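Local coordinates for protein cytidylyltransferase (Leptospira borgpetersenii serovar Hardjo-bovis, PDB 6OEW) that probably transfers nucleotidyl groups, most likely cytidylyl units from CTP, and binds magnesium, at residues E69-K73 against N74-V78; K220-Y224 against V225-E229. All coordinates share one frame; numbering follows the deposited sequence.

Both contacts are local turns at helix ends, one closing a helix and the other opening one. Contact 1 comes first along the chain: it ends helix 65-73 and leads into strand 77-81, an outermost strand of the seven-stranded mixed sheet. Contact 2 follows much later, where the loop after helix 204-214 enters helix 224-233. Their centres lie about 25 Å apart and their nearest atoms about 8 Å apart, without touching. Both turns touch helix 37-45: Leu42 and Glu43 meet contact 1, while Glu43 and Arg44 bind residues of contact 2. Both belong to the GT-A-type cytidylyltransferase fold, away from the magnesium-binding Asp108.

Contact 1: E69-K73 against N74-V78; sequences EIAKK and NGVSV
Helix 65-73 ends in a Schellman motif in which Ala71 and Lys72 offer their carbonyl oxygens to the residues of the turn. Val76 N donates to Ala71 O at 3.2 Å in an almost straight bond, and inside it Gly75 N reaches Lys72 O at 3.0 Å from well above the carbonyl plane. Gly75, the C-prime residue, has a positive phi of 67°, which swings the chain out of the helix. The turn thereby ties up two carbonyls of the last helical turn.

Asn74 adds a grip of its own on Ile70 O, an additional acceptor one residue earlier. Its backbone N donates from one face of that carbonyl plane at 3.3 Å, and its side-chain ND2 from the opposite face at 2.9 Å, in a nearly straight hydrogen bond (N-H...O 169°). The oxygen lies close to the plane of the Asn74 amide. With CG beside its own backbone N, chi1 -75°, the Asn74 side chain lies alongside that of Ile70, pointing the same way, and ND2 is brought to Ile70 O.

Apolar packing joins the helix end to the start of the strand. Ala71 CB meets Val76 CG2 at 3.7 Å and, more tightly, Val78 CG2 at 3.4 Å. Further out, Ala71 and Val76 rest on Val56 of strand 54-59, and Asn74 and Val76 touch Leu42 of helix 37-45. Ser77 exchanges backbone hydrogen bonds with Val56, which place the new strand beside its parallel neighbour. The turn is thus the helix-to-strand link of the beta-alpha-beta unit formed by strand 54-59, helix 65-73 and strand 77-81. Val76 CG2 sits between its own backbone N and carbonyl carbon, where it also comes within 3.5 Å of Ala71 O.

Contact 2: K220-Y224 against V225-E229; sequences KEFSY and VDLIE
Tyr224 meets Ile228 one helical turn further on, and Ser223 pairs with Asp226 in a capping box at the start of helix 224-233. Ser223 is the N-cap: its OG accepts from Asp226 N at 3.1 Å, nearly straight at 169°. In return Ser223 N donates to Asp226 OD1, also at 3.1 Å, coming from above the carboxylate plane. Each residue therefore uses its side chain to satisfy the other's backbone N-H. The serine hydroxyl is turned in between its backbone N and carbonyl carbon, chi1 76°, a position that faces Asp226 N at the first turn of the helix. A water adds a third link, donating to Asp226 OD2 and lying 3.0 Å from Ser223 OG. Val225 CG1 closes in on the same hydroxyl, also packing beside the cap.

The largest surface buried here belongs to Tyr224. Its CG points anti to the backbone N, chi1 171°, which brings the ring obliquely across the Ile228 side chain. There Ile228 CG1 makes a CH-pi contact with one ring face, 3.8 Å from the centroid and displaced toward the rim, while CD1 lies 3.6 Å from Tyr224 CE1. The backbones of the pair are joined too, Ile228 N donating to Tyr224 O. Beyond the helix, Tyr224 OH accepts from Ala143 N, and Tyr224 N donates to Asp113, so both ends of the residue are held by other loops.

Phe222 precedes the cap; its ring stacks on Phe217 and makes a cation-pi contact with Arg44, while Leu227 touches Cys213 of helix 204-214. Phe222 and Leu227 touch each other only loosely, CE1 to CD1 at 4.3 Å.

Contact 1: E69-K73 against N74-V78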
loop_
_atom_site.group_PDB
_atom_site.type_symbol
_atom_site.label_atom_id
_atom_site.label_comp_id
_atom_site.label_asym_id
_atom_site.label_seq_id
_atom_site.Cartn_x
_atom_site.Cartn_y
_atom_site.Cartn_z
ATOM N N GLU A 69 -15.267 2.973 9.794
ATOM C CA GLU A 69 -15.118 3.329 11.204
ATOM C C GLU A 69 -13.648 3.474 11.585
ATOM O O GLU A 69 -13.265 4.416 12.296
ATOM C CB GLU A 69 -15.783 2.282 12.098
ATOM C CG GLU A 69 -15.288 2.325 13.546
ATOM C CD GLU A 69 -15.752 1.128 14.390
ATOM O OE1 GLU A 69 -16.816 0.544 14.086
ATOM O OE2 GLU A 69 -15.042 0.775 15.356
ATOM N N ILE A 70 -12.816 2.535 11.132
ATOM C CA ILE A 70 -11.392 2.581 11.432
ATOM C C ILE A 70 -10.760 3.821 10.801
ATOM O O ILE A 70 -10.009 4.554 11.459
ATOM C CB ILE A 70 -10.712 1.282 10.959
ATOM C CG1 ILE A 70 -11.145 0.087 11.820
ATOM C CG2 ILE A 70 -9.177 1.427 10.942
ATOM C CD1 ILE A 70 -10.714 -1.251 11.241
ATOM N N ALA A 71 -11.090 4.101 9.534
ATOM C CA ALA A 71 -10.549 5.292 8.885
ATOM C C ALA A 71 -10.982 6.556 9.610
ATOM O O ALA A 71 -10.179 7.482 9.795
ATOM C CB ALA A 71 -10.984 5.342 7.420
ATOM N N LYS A 72 -12.250 6.622 10.026
ATOM C CA LYS A 72 -12.746 7.834 10.670
ATOM C C LYS A 72 -12.090 8.043 12.027
ATOM O O LYS A 72 -11.802 9.184 12.407
ATOM C CB LYS A 72 -14.272 7.793 10.806
ATOM C CG LYS A 72 -14.997 8.294 9.559
ATOM C CD LYS A 72 -16.337 8.933 9.896
ATOM C CE LYS A 72 -17.498 8.058 9.468
ATOM N NZ LYS A 72 -18.784 8.817 9.508
ATOM N N LYS A 73 -11.860 6.953 12.768
ATOM C CA LYS A 73 -11.187 7.031 14.060
ATOM C C LYS A 73 -9.804 7.643 13.910
ATOM O O LYS A 73 -9.322 8.336 14.816
ATOM C CB LYS A 73 -11.097 5.628 14.677
ATOM C CG LYS A 73 -10.329 5.518 15.990
ATOM C CD LYS A 73 -10.037 4.050 16.327
ATOM C CE LYS A 73 -9.244 3.892 17.619
ATOM N NZ LYS A 73 -10.076 4.190 18.819
ATOM N N ASN A 74 -9.174 7.422 12.762
ATOM C CA ASN A 74 -7.848 7.934 12.464
ATOM C C ASN A 74 -7.872 9.248 11.695
ATOM O O ASN A 74 -6.826 9.694 11.225
ATOM C CB ASN A 74 -7.066 6.881 11.679
ATOM C CG ASN A 74 -6.591 5.755 12.549
ATOM O OD1 ASN A 74 -5.532 5.852 13.163
ATOM N ND2 ASN A 74 -7.370 4.683 12.622
ATOM N N GLY A 75 -9.045 9.856 11.527
ATOM C CA GLY A 75 -9.126 11.176 10.923
ATOM C C GLY A 75 -8.744 11.256 9.461
ATOM O O GLY A 75 -8.260 12.297 9.023
ATOM N N VAL A 76 -8.959 10.196 8.684
ATOM C CA VAL A 76 -8.681 10.259 7.256
ATOM C C VAL A 76 -10.006 10.165 6.503
ATOM O O VAL A 76 -11.044 9.809 7.063
ATOM C CB VAL A 76 -7.675 9.173 6.808
ATOM C CG1 VAL A 76 -6.432 9.177 7.724
ATOM C CG2 VAL A 76 -8.296 7.860 6.827
ATOM N N SER A 77 -9.979 10.545 5.229
ATOM C CA SER A 77 -11.207 10.523 4.453
ATOM C C SER A 77 -11.467 9.125 3.928
ATOM O O SER A 77 -10.580 8.269 3.911
ATOM C CB SER A 77 -11.129 11.516 3.295
ATOM O OG SER A 77 -10.911 12.818 3.801
ATOM N N VAL A 78 -12.716 8.892 3.514
ATOM C CA VAL A 78 -13.168 7.576 3.091
ATOM C C VAL A 78 -13.938 7.709 1.793
ATOM O O VAL A 78 -14.816 8.571 1.673
ATOM C CB VAL A 78 -14.089 6.916 4.135
ATOM C CG1 VAL A 78 -14.525 5.546 3.629
ATOM C CG2 VAL A 78 -13.385 6.788 5.467
#

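Contact 2: K220-Y224 against V225-E229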
loop_
_atom_site.group_PDB
_atom_site.type_symbol
_atom_site.label_atom_id
_atom_site.label_comp_id
_atom_site.label_asym_id
_atom_site.label_seq_id
_atom_site.Cartn_x
_atom_site.Cartn_y
_atom_site.Cartn_z
ATOM N N LYS A 220 5.318 3.786 16.745
ATOM C CA LYS A 220 5.038 3.338 15.388
ATOM C C LYS A 220 5.893 4.065 14.358
ATOM O O LYS A 220 5.636 3.943 13.155
ATOM C CB LYS A 220 3.550 3.517 15.059
ATOM C CG LYS A 220 2.602 2.927 16.122
ATOM C CD LYS A 220 1.129 3.020 15.668
ATOM C CE LYS A 220 0.193 2.358 16.698
ATOM N NZ LYS A 220 0.092 3.190 17.910
ATOM N N GLU A 221 6.912 4.799 14.801
ATOM C CA GLU A 221 7.689 5.655 13.916
ATOM C C GLU A 221 8.943 4.974 13.370
ATOM O O GLU A 221 9.721 5.618 12.665
ATOM C CB GLU A 221 8.067 6.942 14.653
ATOM C CG GLU A 221 8.345 8.110 13.724
ATOM C CD GLU A 221 8.680 9.378 14.467
ATOM O OE1 GLU A 221 8.637 9.361 15.716
ATOM O OE2 GLU A 221 8.977 10.388 13.793
ATOM N N PHE A 222 9.145 3.689 13.652
ATOM C CA PHE A 222 10.364 3.011 13.237
ATOM C C PHE A 222 10.431 2.897 11.720
ATOM O O PHE A 222 9.412 2.802 11.038
ATOM C CB PHE A 222 10.443 1.628 13.868
ATOM C CG PHE A 222 9.251 0.742 13.561
ATOM C CD1 PHE A 222 9.240 -0.053 12.431
ATOM C CD2 PHE A 222 8.163 0.687 14.427
ATOM C CE1 PHE A 222 8.155 -0.874 12.145
ATOM C CE2 PHE A 222 7.082 -0.136 14.157
ATOM C CZ PHE A 222 7.080 -0.919 13.014
ATOM N N SER A 223 11.653 2.914 11.186
ATOM C CA SER A 223 11.821 2.868 9.741
ATOM C C SER A 223 11.882 1.424 9.238
ATOM O O SER A 223 12.020 0.471 10.009
ATOM C CB SER A 223 13.084 3.622 9.319
ATOM O OG SER A 223 14.220 2.842 9.621
ATOM N N TYR A 224 11.776 1.282 7.912
ATOM C CA TYR A 224 11.946 -0.019 7.267
ATOM C C TYR A 224 13.299 -0.633 7.601
ATOM O O TYR A 224 13.376 -1.800 7.998
ATOM C CB TYR A 224 11.788 0.115 5.749
ATOM C CG TYR A 224 12.155 -1.143 4.978
ATOM C CD1 TYR A 224 11.330 -2.275 5.017
ATOM C CD2 TYR A 224 13.336 -1.210 4.232
ATOM C CE1 TYR A 224 11.657 -3.421 4.321
ATOM C CE2 TYR A 224 13.670 -2.355 3.531
ATOM C CZ TYR A 224 12.825 -3.453 3.586
ATOM O OH TYR A 224 13.142 -4.597 2.905
ATOM N N VAL A 225 14.379 0.134 7.458
ATOM C CA VAL A 225 15.701 -0.440 7.717
ATOM C C VAL A 225 15.838 -0.862 9.184
ATOM O O VAL A 225 16.413 -1.919 9.483
ATOM C CB VAL A 225 16.816 0.527 7.270
ATOM C CG1 VAL A 225 16.582 1.922 7.812
ATOM C CG2 VAL A 225 18.186 -0.009 7.689
ATOM N N ASP A 226 15.294 -0.075 10.121
ATOM C CA ASP A 226 15.302 -0.509 11.524
ATOM C C ASP A 226 14.656 -1.879 11.672
ATOM O O ASP A 226 15.137 -2.730 12.430
ATOM C CB ASP A 226 14.545 0.471 12.427
ATOM C CG ASP A 226 15.114 1.863 12.402
ATOM O OD1 ASP A 226 14.335 2.816 12.644
ATOM O OD2 ASP A 226 16.317 2.004 12.124
ATOM N N LEU A 227 13.560 -2.090 10.947
ATOM C CA LEU A 227 12.773 -3.317 11.026
ATOM C C LEU A 227 13.554 -4.513 10.496
ATOM O O LEU A 227 13.557 -5.587 11.111
ATOM C CB LEU A 227 11.476 -3.124 10.238
ATOM C CG LEU A 227 10.505 -4.301 10.100
ATOM C CD1 LEU A 227 9.991 -4.721 11.466
ATOM C CD2 LEU A 227 9.335 -3.944 9.176
ATOM N N ILE A 228 14.202 -4.353 9.343
ATOM C CA ILE A 228 15.012 -5.439 8.801
ATOM C C ILE A 228 16.182 -5.750 9.724
ATOM O O ILE A 228 16.548 -6.916 9.908
ATOM C CB ILE A 228 15.489 -5.099 7.378
ATOM C CG1 ILE A 228 14.293 -4.744 6.488
ATOM C CG2 ILE A 228 16.291 -6.259 6.794
ATOM C CD1 ILE A 228 13.231 -5.832 6.421
ATOM N N GLU A 229 16.796 -4.720 10.323
ATOM C CA GLU A 229 17.922 -4.980 11.219
ATOM C C GLU A 229 17.478 -5.734 12.464
ATOM O O GLU A 229 18.199 -6.608 12.950
ATOM C CB GLU A 229 18.621 -3.674 11.595
ATOM C CG GLU A 229 19.460 -3.091 10.467
ATOM C CD GLU A 229 20.524 -4.059 9.957
ATOM O OE1 GLU A 229 21.076 -4.838 10.767
ATOM O OE2 GLU A 229 20.802 -4.044 8.739
HETATM O O HOH W 1 16.408 4.600 10.704
#